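Local coordinates for protein response regulator (Helicobacter pylori, PDB 2PLN) that probably acts as an orphan response regulator that binds promoter DNA to control transcription, of which this chain is the N-terminal receiver domain, at residues L23-S28 and K115-I120; S75-I80 and I87-S92; D111-P116 and K121-R126. One frame throughout, in Å; residues are numbered along the deposited sequence.

Contact 1: L23-S28 and K115-I120; sequences LIEKNS and KPYRSI
The salt bridge from E25 to K115, at the C-terminal end of the parallel sheet of a receiver domain, joins the end of the strand that carries L23 and I24 to the loop between strand 111-114 and helix 120-130. The two side chains approach from opposite directions. K115 NZ stops 2.6 Å from E25 OE2, met on its syn side and 21° out of the carboxylate plane, and the same ammonium is 3.3 Å from E25 OE1, so one oxygen takes most of the interaction. E25 bends sharply at chi2 (51°), turning its carboxylate toward the lysine and also back to its own segment. There OE1 uses its anti lone pair to accept N27 N at 2.9 Å, just ahead of helix 28-40, with an N-H...O angle of 163°. The carboxylate is therefore gripped at both oxygens and its rotation is restrained. A lysine following the last strand and joined to a cis proline, here K115 and P116, is a hallmark of the CheY-like fold, and this end of the sheet is where such domains usually place their phosphorylation pocket. Y117 reaches the same carboxylate indirectly. A water in the plane of its ring, at the edge, lies 2.6 Å from Y117 OH and donates to E25 OE2, also at 2.6 Å, whereas the two residues themselves stay 4.4 Å apart from OH to OE2. The hydroxyl is further held by S92 OG at the end of strand 88-93, and L30 of helix 28-40 packs against both K115 and Y117.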
loop_
_atom_site.group_PDB
_atom_site.type_symbol
_atom_site.label_atom_id
_atom_site.label_comp_id
_atom_site.label_asym_id
_atom_site.label_seq_id
_atom_site.Cartn_x
_atom_site.Cartn_y
_atom_site.Cartn_z
ATOM N N LEU A 23 13.118 -11.214 2.871
ATOM C CA LEU A 23 12.991 -10.184 3.909
ATOM C C LEU A 23 14.379 -9.713 4.217
ATOM O O LEU A 23 15.197 -10.501 4.696
ATOM C CB LEU A 23 12.342 -10.743 5.197
ATOM C CG LEU A 23 10.927 -11.326 5.102
ATOM C CD1 LEU A 23 10.488 -12.157 6.358
ATOM C CD2 LEU A 23 9.879 -10.241 4.754
ATOM N N ILE A 24 14.665 -8.449 3.906
ATOM C CA ILE A 24 15.949 -7.853 4.305
ATOM C C ILE A 24 15.713 -7.073 5.585
ATOM O O ILE A 24 15.089 -6.037 5.577
ATOM C CB ILE A 24 16.570 -7.008 3.183
ATOM C CG1 ILE A 24 16.785 -7.895 1.926
ATOM C CG2 ILE A 24 17.905 -6.324 3.688
ATOM C CD1 ILE A 24 16.993 -7.144 0.613
ATOM N N GLU A 25 16.218 -7.608 6.690
ATOM C CA GLU A 25 15.847 -7.143 8.018
ATOM C C GLU A 25 16.976 -7.491 9.006
ATOM O O GLU A 25 17.330 -8.674 9.195
ATOM C CB GLU A 25 14.525 -7.788 8.435
ATOM C CG GLU A 25 14.067 -7.455 9.859
ATOM C CD GLU A 25 14.057 -5.945 10.156
ATOM O OE1 GLU A 25 14.924 -5.498 10.950
ATOM O OE2 GLU A 25 13.201 -5.196 9.593
ATOM N N LYS A 26 17.540 -6.439 9.581
ATOM C CA LYS A 26 18.697 -6.487 10.495
ATOM C C LYS A 26 18.332 -7.149 11.820
ATOM O O LYS A 26 19.180 -7.786 12.467
ATOM C CB LYS A 26 19.136 -5.033 10.744
ATOM C CG LYS A 26 20.365 -4.798 11.595
ATOM C CD LYS A 26 20.486 -3.313 11.894
ATOM C CE LYS A 26 21.552 -3.034 12.957
ATOM N NZ LYS A 26 21.248 -3.734 14.251
ATOM N N ASN A 27 17.073 -7.002 12.224
ATOM C CA ASN A 27 16.597 -7.511 13.497
ATOM C C ASN A 27 16.136 -8.961 13.356
ATOM O O ASN A 27 15.054 -9.239 12.836
ATOM C CB ASN A 27 15.510 -6.575 14.019
ATOM C CG ASN A 27 14.912 -7.007 15.343
ATOM O OD1 ASN A 27 14.209 -6.228 15.988
ATOM N ND2 ASN A 27 15.161 -8.215 15.744
ATOM N N SER A 28 16.964 -9.906 13.806
ATOM C CA SER A 28 16.700 -11.323 13.480
ATOM C C SER A 28 15.443 -11.875 14.145
ATOM O O SER A 28 14.771 -12.755 13.596
ATOM C CB SER A 28 17.904 -12.213 13.803
ATOM O OG SER A 28 18.043 -12.349 15.205
ATOM N N LYS A 115 7.851 1.345 10.407
ATOM C CA LYS A 115 8.129 0.474 11.540
ATOM C C LYS A 115 8.068 1.329 12.806
ATOM O O LYS A 115 8.452 2.513 12.771
ATOM C CB LYS A 115 9.522 -0.120 11.422
ATOM C CG LYS A 115 9.641 -1.103 10.287
ATOM C CD LYS A 115 11.078 -1.549 10.118
ATOM C CE LYS A 115 11.390 -2.704 11.014
ATOM N NZ LYS A 115 12.861 -2.975 10.926
ATOM N N PRO A 116 7.629 0.754 13.923
ATOM C CA PRO A 116 7.149 -0.650 14.042
ATOM C C PRO A 116 5.819 -0.986 13.369
ATOM O O PRO A 116 4.968 -0.106 13.218
ATOM C CB PRO A 116 7.059 -0.867 15.566
ATOM C CG PRO A 116 7.046 0.479 16.172
ATOM C CD PRO A 116 7.653 1.463 15.217
ATOM N N TYR A 117 5.641 -2.252 12.970
ATOM C CA TYR A 117 4.416 -2.713 12.292
ATOM C C TYR A 117 3.182 -2.728 13.211
ATOM O O TYR A 117 3.314 -2.870 14.430
ATOM C CB TYR A 117 4.620 -4.101 11.648
ATOM C CG TYR A 117 5.816 -4.177 10.733
ATOM C CD1 TYR A 117 6.969 -4.887 11.096
ATOM C CD2 TYR A 117 5.817 -3.507 9.519
ATOM C CE1 TYR A 117 8.070 -4.932 10.265
ATOM C CE2 TYR A 117 6.917 -3.562 8.678
ATOM C CZ TYR A 117 8.036 -4.267 9.047
ATOM O OH TYR A 117 9.109 -4.287 8.186
ATOM N N ARG A 118 1.987 -2.596 12.619
ATOM C CA ARG A 118 0.725 -2.629 13.376
ATOM C C ARG A 118 0.597 -3.953 14.129
ATOM O O ARG A 118 0.178 -4.000 15.300
ATOM C CB ARG A 118 -0.483 -2.403 12.453
ATOM C CG ARG A 118 -1.726 -1.899 13.181
ATOM C CD ARG A 118 -2.672 -1.040 12.345
ATOM N NE ARG A 118 -2.212 0.346 12.211
ATOM C CZ ARG A 118 -1.614 0.841 11.127
ATOM N NH1 ARG A 118 -1.402 0.068 10.072
ATOM N NH2 ARG A 118 -1.228 2.111 11.083
ATOM N N SER A 119 0.977 -5.022 13.439
ATOM C CA SER A 119 0.973 -6.392 13.944
ATOM C C SER A 119 1.526 -7.252 12.833
ATOM O O SER A 119 1.494 -6.850 11.640
ATOM C CB SER A 119 -0.439 -6.868 14.356
ATOM O OG SER A 119 -1.221 -7.416 13.308
ATOM N N ILE A 120 2.016 -8.433 13.201
ATOM C CA ILE A 120 2.412 -9.423 12.178
ATOM C C ILE A 120 1.231 -9.784 11.255
ATOM O O ILE A 120 1.406 -9.805 10.031
ATOM C CB ILE A 120 3.052 -10.678 12.830
ATOM C CG1 ILE A 120 4.363 -10.313 13.533
ATOM C CG2 ILE A 120 3.149 -11.836 11.804
ATOM C CD1 ILE A 120 5.497 -9.820 12.664
HETATM O O HOH W 1 11.145 -5.977 8.192
#

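Contact 2: S75-I80 and I87-S92; sequences SFVSRI and IVVLVS
V77 turns its CG2 methyl onto two valines of strand 88-93, packing on V91 CG2 and V89 CG1. Helix 73-83 and this strand form the second half of a beta-alpha-beta crossover that starts at strand 65-68, and the short segments run antiparallel (177° between directions), their axes approaching to 9.8 Å. The contact is made entirely of branched aliphatic side chains and is buried. From V77 CG2 to V91 CG2 is 3.4 Å, tighter than usual for two methyls, and these side chains meet at about a right angle; V89 CG1 is an easier 3.9 Å from the same V77 CG2. With chi1 at 167°, CG2 of V77 sits anti to the carbonyl carbon and is the branch that meets the strand. One turn further along the helix, I80 crosses V89 at a slant and sets its CG2 3.8 Å from V89 CG2, so the two methyls of V89 serve two different helix residues. V88 and L90 point to the other face of the sheet, where helix 120-130 packs, while F76 and I80 also touch M58 of helix 51-60. R79 lies on the helix flank, paired with E55 of that same neighbouring helix, and brings its NH2 to the edge of the F76 ring, in its plane. One face of this ring carries I80 CG1, 3.6 Å above the plane and displaced toward the rim.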
loop_
_atom_site.group_PDB
_atom_site.type_symbol
_atom_site.label_atom_id
_atom_site.label_comp_id
_atom_site.label_asym_id
_atom_site.label_seq_id
_atom_site.Cartn_x
_atom_site.Cartn_y
_atom_site.Cartn_z
ATOM N N SER A 75 18.220 3.268 -3.362
ATOM C CA SER A 75 18.992 2.916 -4.571
ATOM C C SER A 75 18.737 1.466 -4.943
ATOM O O SER A 75 18.616 1.118 -6.106
ATOM C CB SER A 75 20.488 3.186 -4.403
ATOM O OG SER A 75 21.001 2.440 -3.316
ATOM N N PHE A 76 18.644 0.615 -3.923
ATOM C CA PHE A 76 18.325 -0.801 -4.119
ATOM C C PHE A 76 16.977 -0.971 -4.827
ATOM O O PHE A 76 16.826 -1.828 -5.709
ATOM C CB PHE A 76 18.349 -1.464 -2.750
ATOM C CG PHE A 76 17.755 -2.839 -2.700
ATOM C CD1 PHE A 76 16.430 -3.030 -2.282
ATOM C CD2 PHE A 76 18.532 -3.954 -3.013
ATOM C CE1 PHE A 76 15.892 -4.288 -2.187
ATOM C CE2 PHE A 76 17.999 -5.222 -2.919
ATOM C CZ PHE A 76 16.668 -5.394 -2.508
ATOM N N VAL A 77 15.992 -0.145 -4.438
ATOM C CA VAL A 77 14.649 -0.243 -5.027
ATOM C C VAL A 77 14.774 -0.055 -6.546
ATOM O O VAL A 77 14.269 -0.855 -7.325
ATOM C CB VAL A 77 13.663 0.758 -4.394
ATOM C CG1 VAL A 77 12.391 0.873 -5.197
ATOM C CG2 VAL A 77 13.331 0.330 -2.942
ATOM N N SER A 78 15.440 1.021 -6.944
ATOM C CA SER A 78 15.630 1.295 -8.356
ATOM C C SER A 78 16.409 0.176 -9.086
ATOM O O SER A 78 16.048 -0.190 -10.185
ATOM C CB SER A 78 16.326 2.647 -8.542
ATOM O OG SER A 78 16.383 2.934 -9.919
ATOM N N ARG A 79 17.467 -0.353 -8.471
ATOM C CA ARG A 79 18.246 -1.440 -9.117
ATOM C C ARG A 79 17.398 -2.673 -9.385
ATOM O O ARG A 79 17.463 -3.269 -10.481
ATOM C CB ARG A 79 19.455 -1.856 -8.291
ATOM C CG ARG A 79 20.591 -0.889 -8.290
ATOM C CD ARG A 79 21.875 -1.504 -7.790
ATOM N NE ARG A 79 21.788 -2.050 -6.432
ATOM C CZ ARG A 79 21.831 -1.310 -5.322
ATOM N NH1 ARG A 79 21.945 0.023 -5.385
ATOM N NH2 ARG A 79 21.746 -1.892 -4.145
ATOM N N ILE A 80 16.556 -3.030 -8.412
ATOM C CA ILE A 80 15.706 -4.235 -8.503
ATOM C C ILE A 80 14.562 -4.036 -9.477
ATOM O O ILE A 80 14.197 -4.959 -10.240
ATOM C CB ILE A 80 15.151 -4.622 -7.075
ATOM C CG1 ILE A 80 16.289 -5.056 -6.162
ATOM C CG2 ILE A 80 14.044 -5.711 -7.188
ATOM C CD1 ILE A 80 17.128 -6.173 -6.702
ATOM N N ILE A 87 9.072 -8.289 -9.720
ATOM C CA ILE A 87 9.116 -8.531 -8.294
ATOM C C ILE A 87 8.494 -7.332 -7.563
ATOM O O ILE A 87 8.774 -6.188 -7.893
ATOM C CB ILE A 87 10.554 -8.836 -7.793
ATOM C CG1 ILE A 87 11.182 -9.991 -8.614
ATOM C CG2 ILE A 87 10.506 -9.149 -6.307
ATOM C CD1 ILE A 87 12.546 -10.479 -8.131
ATOM N N VAL A 88 7.622 -7.623 -6.608
ATOM C CA VAL A 88 6.985 -6.595 -5.804
ATOM C C VAL A 88 8.025 -6.156 -4.777
ATOM O O VAL A 88 8.686 -7.000 -4.152
ATOM C CB VAL A 88 5.728 -7.160 -5.108
ATOM C CG1 VAL A 88 5.087 -6.133 -4.208
ATOM C CG2 VAL A 88 4.706 -7.663 -6.157
ATOM N N VAL A 89 8.152 -4.842 -4.592
ATOM C CA VAL A 89 9.111 -4.289 -3.664
ATOM C C VAL A 89 8.413 -3.433 -2.602
ATOM O O VAL A 89 7.699 -2.465 -2.929
ATOM C CB VAL A 89 10.163 -3.433 -4.412
ATOM C CG1 VAL A 89 11.099 -2.781 -3.425
ATOM C CG2 VAL A 89 10.908 -4.284 -5.483
ATOM N N LEU A 90 8.624 -3.792 -1.342
ATOM C CA LEU A 90 8.050 -3.055 -0.187
ATOM C C LEU A 90 9.201 -2.489 0.603
ATOM O O LEU A 90 10.162 -3.205 0.915
ATOM C CB LEU A 90 7.221 -3.972 0.729
ATOM C CG LEU A 90 6.241 -4.976 0.088
ATOM C CD1 LEU A 90 5.366 -5.650 1.154
ATOM C CD2 LEU A 90 5.341 -4.281 -1.001
ATOM N N VAL A 91 9.129 -1.199 0.888
ATOM C CA VAL A 91 10.166 -0.523 1.676
ATOM C C VAL A 91 9.551 -0.333 3.041
ATOM O O VAL A 91 8.441 0.173 3.163
ATOM C CB VAL A 91 10.511 0.872 1.065
ATOM C CG1 VAL A 91 11.377 1.687 2.004
ATOM C CG2 VAL A 91 11.217 0.705 -0.288
ATOM N N SER A 92 10.281 -0.735 4.074
ATOM C CA SER A 92 9.845 -0.548 5.443
ATOM C C SER A 92 10.924 0.281 6.185
ATOM O O SER A 92 12.133 0.072 5.980
ATOM C CB SER A 92 9.586 -1.950 6.020
ATOM O OG SER A 92 9.628 -1.972 7.418
#

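Contact 3: D111-P116 and K121-R126; sequences DYIAKP and KALVAR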
loop_
_atom_site.group_PDB
_atom_site.type_symbol
_atom_site.label_atom_id
_atom_site.label_comp_id
_atom_site.label_asym_id
_atom_site.label_seq_id
_atom_site.Cartn_x
_atom_site.Cartn_y
_atom_site.Cartn_z
ATOM N N ASP A 111 5.112 -0.323 -1.972
ATOM C CA ASP A 111 4.575 0.169 -0.737
ATOM C C ASP A 111 5.678 0.773 0.108
ATOM O O ASP A 111 6.882 0.546 -0.132
ATOM C CB ASP A 111 3.878 -0.985 0.013
ATOM C CG ASP A 111 2.658 -0.528 0.819
ATOM O OD1 ASP A 111 2.597 0.666 1.245
ATOM O OD2 ASP A 111 1.731 -1.322 1.087
ATOM N N TYR A 112 5.256 1.555 1.090
ATOM C CA TYR A 112 6.139 2.160 2.075
ATOM C C TYR A 112 5.468 1.986 3.438
ATOM O O TYR A 112 4.321 2.423 3.647
ATOM C CB TYR A 112 6.345 3.639 1.742
ATOM C CG TYR A 112 7.312 4.358 2.662
ATOM C CD1 TYR A 112 6.842 5.162 3.690
ATOM C CD2 TYR A 112 8.712 4.245 2.500
ATOM C CE1 TYR A 112 7.744 5.855 4.547
ATOM C CE2 TYR A 112 9.606 4.941 3.353
ATOM C CZ TYR A 112 9.112 5.726 4.368
ATOM O OH TYR A 112 10.007 6.401 5.236
ATOM N N ILE A 113 6.169 1.335 4.366
ATOM C CA ILE A 113 5.511 0.867 5.578
ATOM C C ILE A 113 6.345 1.378 6.749
ATOM O O ILE A 113 7.543 1.150 6.796
ATOM C CB ILE A 113 5.433 -0.688 5.581
ATOM C CG1 ILE A 113 4.649 -1.204 4.361
ATOM C CG2 ILE A 113 4.858 -1.249 6.923
ATOM C CD1 ILE A 113 4.943 -2.633 4.052
ATOM N N ALA A 114 5.729 2.112 7.670
ATOM C CA ALA A 114 6.458 2.558 8.858
ATOM C C ALA A 114 6.659 1.395 9.818
ATOM O O ALA A 114 5.769 0.554 9.990
ATOM C CB ALA A 114 5.703 3.674 9.567
ATOM N N LYS A 115 7.851 1.345 10.407
ATOM C CA LYS A 115 8.129 0.474 11.540
ATOM C C LYS A 115 8.068 1.329 12.806
ATOM O O LYS A 115 8.452 2.513 12.771
ATOM C CB LYS A 115 9.522 -0.120 11.422
ATOM C CG LYS A 115 9.641 -1.103 10.287
ATOM C CD LYS A 115 11.078 -1.549 10.118
ATOM C CE LYS A 115 11.390 -2.704 11.014
ATOM N NZ LYS A 115 12.861 -2.975 10.926
ATOM N N PRO A 116 7.629 0.754 13.923
ATOM C CA PRO A 116 7.149 -0.650 14.042
ATOM C C PRO A 116 5.819 -0.986 13.369
ATOM O O PRO A 116 4.968 -0.106 13.218
ATOM C CB PRO A 116 7.059 -0.867 15.566
ATOM C CG PRO A 116 7.046 0.479 16.172
ATOM C CD PRO A 116 7.653 1.463 15.217
ATOM N N LYS A 121 0.028 -10.019 11.817
ATOM C CA LYS A 121 -1.134 -10.388 11.008
ATOM C C LYS A 121 -1.524 -9.291 9.981
ATOM O O LYS A 121 -1.854 -9.600 8.848
ATOM C CB LYS A 121 -2.356 -10.757 11.890
ATOM C CG LYS A 121 -2.348 -12.216 12.394
ATOM C CD LYS A 121 -3.648 -12.547 13.156
ATOM C CE LYS A 121 -3.410 -13.748 14.081
ATOM N NZ LYS A 121 -4.633 -14.085 14.886
ATOM N N ALA A 122 -1.491 -8.036 10.406
ATOM C CA ALA A 122 -1.766 -6.895 9.522
ATOM C C ALA A 122 -0.671 -6.767 8.446
ATOM O O ALA A 122 -0.975 -6.467 7.286
ATOM C CB ALA A 122 -1.862 -5.611 10.336
ATOM N N LEU A 123 0.594 -6.934 8.834
ATOM C CA LEU A 123 1.688 -6.902 7.856
ATOM C C LEU A 123 1.534 -8.028 6.815
ATOM O O LEU A 123 1.678 -7.805 5.611
ATOM C CB LEU A 123 3.041 -7.007 8.571
ATOM C CG LEU A 123 4.256 -7.160 7.651
ATOM C CD1 LEU A 123 4.309 -6.005 6.596
ATOM C CD2 LEU A 123 5.501 -7.202 8.542
ATOM N N VAL A 124 1.219 -9.233 7.288
ATOM C CA VAL A 124 0.987 -10.371 6.401
ATOM C C VAL A 124 -0.192 -10.171 5.445
ATOM O O VAL A 124 -0.109 -10.522 4.254
ATOM C CB VAL A 124 0.890 -11.702 7.211
ATOM C CG1 VAL A 124 0.395 -12.835 6.348
ATOM C CG2 VAL A 124 2.268 -12.007 7.884
ATOM N N ALA A 125 -1.289 -9.620 5.959
ATOM C CA ALA A 125 -2.443 -9.299 5.136
ATOM C C ALA A 125 -2.060 -8.299 4.011
ATOM O O ALA A 125 -2.515 -8.412 2.867
ATOM C CB ALA A 125 -3.561 -8.728 6.012
ATOM N N ARG A 126 -1.225 -7.327 4.348
ATOM C CA ARG A 126 -0.758 -6.330 3.360
ATOM C C ARG A 126 0.105 -7.028 2.291
ATOM O O ARG A 126 -0.061 -6.775 1.111
ATOM C CB ARG A 126 0.066 -5.246 4.049
ATOM C CG ARG A 126 0.717 -4.159 3.116
ATOM C CD ARG A 126 1.372 -3.040 3.896
ATOM N NE ARG A 126 0.380 -2.340 4.715
ATOM C CZ ARG A 126 -0.338 -1.284 4.305
ATOM N NH1 ARG A 126 -0.119 -0.762 3.092
ATOM N NH2 ARG A 126 -1.274 -0.747 5.120
#
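The guanidinium of R126 receives the D111 carboxylate at its edge: D111 OD2 lies in the guanidinium plane, although the two flat groups are turned 61° against each other. R126 NH1 donates to the syn lone pair of OD2 over 2.8 Å, with an N-H...O angle of 159°. The arginine runs out extended from the helix and bends only at chi3 (-61°), which swings the guanidinium aside from the line of its own methylenes. Those methylenes are used as well: R126 CD touches I113 CD1 at 3.6 Å, the two chains sliding past each other in opposite directions, and L123 CD1 adds a looser apolar contact, 4.3 Å from I113 CD1. The other oxygen, OD1, accepts Y112 N, tying D111 to its own strand, and also pairs with R126 of the second subunit. R130, one turn further along the helix, also pairs with D111 OD2. R126 continues across the dimer interface to D111, Y112 O and E101 of the second subunit. The contact thus lays helix 120-130 against edge strand 111-114, with helix 98-106 covering Y112 on the opposite side; dimers through these three elements are characteristic of OmpR/PhoB receiver domains.

In the fold
All three contacts belong to one receiver domain, a five-stranded parallel sheet of order 2-1-3-4-5 with helices on both faces. Contact 2 comes between the two segments of contact 1 along the chain, and the first segment of contact 3 ends on K115 and P116, where the second segment of contact 1 begins. The centres of contacts 1 and 3 are about 8 Å apart, whereas contact 2 lies about 16 and 15 Å from them, across the chain's centre from contact 1. Backbone hydrogen bonds of V91 with D111 and I113 couple contacts 2 and 3. Contacts 1 and 3 also touch the second subunit, so the loop leaving the last strand links the C-terminal end of the sheet to the dimer interface.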